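Local coordinates for 3-alpha-hydroxysteroid dehydrogenase (Pseudomonas sp., PDB 2DKN), which catalyses the reversible, NAD-dependent oxidation of the 3-alpha-hydroxyl group of steroids to a ketone, as a short-chain dehydrogenase with a Rossmann fold, at residues N86-S91 with A159-L163. Residues are numbered along the deposited sequence; the frame is centred on the assembly and turned at random.
Sequences NYFGVS and AVTCL
Y87 of helix 79-102 lays its ring edge against A159 and V160 of helix 149-166. These two helices pack side by side on one face of the parallel sheet in the Rossmann fold of a short-chain dehydrogenase. The short segments run 30° apart, with axes 9.7 Å from each other at closest approach. The contact is buried packing, with Y87 OH set among the L163 side-chain carbons.

From CB, the Y87 side chain leaves with CG anti to the backbone N (chi1 -170°), and this swings the ring across to the second helix. CD1 then lies 3.6 Å from A159 CB and 3.5 Å from V160 N. One atom further, CE1 sits 3.5 Å from A159 C, so the backbone of 159-160 meets the ring at its edge, near its plane. CZ reaches L163 CD2 obliquely. At the tip, OH lies beside the L163 fork, 3.6 Å from L163 CD1. M131 and L132 of helix 126-133 also touch the Y87 side chain. With an alanine here, a gap is likely to open beside A159 CB, and L163 CD1 to lose the Y87 tip.

The V90 and V160 side chains cross at about a right angle, V90 CG1 meeting V160 CG2 at 3.6 Å; both also touch I111 of strand 108-112. The end of the N86 side chain leads away from 159-163; its OD1 is hydrogen-bonded to V72 N, and the side chain lies about 5 Å from the bound NADH. At the far end, S91 CB meets L163 CD2 at 3.6 Å.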
loop_
_atom_site.group_PDB
_atom_site.type_symbol
_atom_site.label_atom_id
_atom_site.label_comp_id
_atom_site.label_asym_id
_atom_site.label_seq_id
_atom_site.Cartn_x
_atom_site.Cartn_y
_atom_site.Cartn_z
ATOM N N ASN A 86 5.605 14.807 -14.144
ATOM C CA ASN A 86 5.089 13.992 -13.046
ATOM C C ASN A 86 3.580 13.941 -12.983
ATOM O O ASN A 86 3.008 12.949 -12.495
ATOM C CB ASN A 86 5.618 14.462 -11.693
ATOM C CG ASN A 86 7.110 14.217 -11.531
ATOM O OD1 ASN A 86 7.759 13.720 -12.445
ATOM N ND2 ASN A 86 7.655 14.555 -10.354
ATOM N N TYR A 87 2.930 15.026 -13.405
ATOM C CA TYR A 87 1.476 15.023 -13.449
ATOM C C TYR A 87 0.946 14.732 -14.860
ATOM O O TYR A 87 0.281 13.710 -15.080
ATOM C CB TYR A 87 0.854 16.321 -12.916
ATOM C CG TYR A 87 -0.636 16.162 -12.756
ATOM C CD1 TYR A 87 -1.182 15.624 -11.583
ATOM C CD2 TYR A 87 -1.500 16.500 -13.788
ATOM C CE1 TYR A 87 -2.558 15.453 -11.443
ATOM C CE2 TYR A 87 -2.860 16.327 -13.657
ATOM C CZ TYR A 87 -3.386 15.805 -12.494
ATOM O OH TYR A 87 -4.760 15.641 -12.394
ATOM N N PHE A 88 1.247 15.615 -15.802
ATOM C CA PHE A 88 0.632 15.543 -17.124
ATOM C C PHE A 88 1.181 14.419 -18.000
ATOM O O PHE A 88 0.447 13.870 -18.831
ATOM C CB PHE A 88 0.661 16.919 -17.816
ATOM C CG PHE A 88 -0.257 17.908 -17.169
ATOM C CD1 PHE A 88 -1.624 17.864 -17.426
ATOM C CD2 PHE A 88 0.227 18.824 -16.242
ATOM C CE1 PHE A 88 -2.480 18.744 -16.790
ATOM C CE2 PHE A 88 -0.629 19.722 -15.616
ATOM C CZ PHE A 88 -1.971 19.677 -15.886
ATOM N N GLY A 89 2.448 14.040 -17.813
ATOM C CA GLY A 89 2.975 12.833 -18.490
ATOM C C GLY A 89 2.277 11.531 -18.059
ATOM O O GLY A 89 2.288 10.518 -18.770
ATOM N N VAL A 90 1.723 11.543 -16.855
ATOM C CA VAL A 90 0.933 10.436 -16.347
ATOM C C VAL A 90 -0.510 10.568 -16.835
ATOM O O VAL A 90 -1.073 9.654 -17.457
ATOM C CB VAL A 90 0.939 10.405 -14.794
ATOM C CG1 VAL A 90 -0.043 9.327 -14.273
ATOM C CG2 VAL A 90 2.375 10.196 -14.265
ATOM N N SER A 91 -1.115 11.718 -16.567
ATOM C CA SER A 91 -2.555 11.837 -16.823
ATOM C C SER A 91 -2.873 11.673 -18.303
ATOM O O SER A 91 -3.870 11.050 -18.657
ATOM C CB SER A 91 -3.105 13.157 -16.267
ATOM O OG SER A 91 -2.533 14.265 -16.927
ATOM N N ALA A 159 -0.966 15.633 -6.314
ATOM C CA ALA A 159 -2.018 15.776 -7.303
ATOM C C ALA A 159 -2.276 14.482 -8.080
ATOM O O ALA A 159 -3.432 14.097 -8.276
ATOM C CB ALA A 159 -1.710 16.944 -8.265
ATOM N N VAL A 160 -1.216 13.822 -8.534
ATOM C CA VAL A 160 -1.396 12.638 -9.384
ATOM C C VAL A 160 -1.965 11.484 -8.545
ATOM O O VAL A 160 -2.696 10.638 -9.057
ATOM C CB VAL A 160 -0.064 12.249 -10.090
ATOM C CG1 VAL A 160 0.880 11.450 -9.137
ATOM C CG2 VAL A 160 -0.320 11.500 -11.387
ATOM N N THR A 161 -1.637 11.454 -7.250
ATOM C CA THR A 161 -2.227 10.445 -6.338
ATOM C C THR A 161 -3.723 10.680 -6.144
ATOM O O THR A 161 -4.528 9.737 -6.245
ATOM C CB THR A 161 -1.427 10.362 -4.994
ATOM O OG1 THR A 161 -0.049 10.088 -5.295
ATOM C CG2 THR A 161 -1.952 9.237 -4.096
ATOM N N CYS A 162 -4.093 11.942 -5.908
ATOM C CA CYS A 162 -5.501 12.367 -5.847
ATOM C C CYS A 162 -6.272 12.049 -7.112
ATOM O O CYS A 162 -7.441 11.657 -7.063
ATOM C CB CYS A 162 -5.605 13.872 -5.589
ATOM S SG CYS A 162 -5.311 14.326 -3.855
ATOM N N LEU A 163 -5.626 12.275 -8.245
ATOM C CA LEU A 163 -6.203 11.991 -9.556
ATOM C C LEU A 163 -6.639 10.526 -9.656
ATOM O O LEU A 163 -7.782 10.237 -10.044
ATOM C CB LEU A 163 -5.198 12.356 -10.667
ATOM C CG LEU A 163 -5.627 11.974 -12.095
ATOM C CD1 LEU A 163 -6.853 12.772 -12.477
ATOM C CD2 LEU A 163 -4.485 12.141 -13.120
#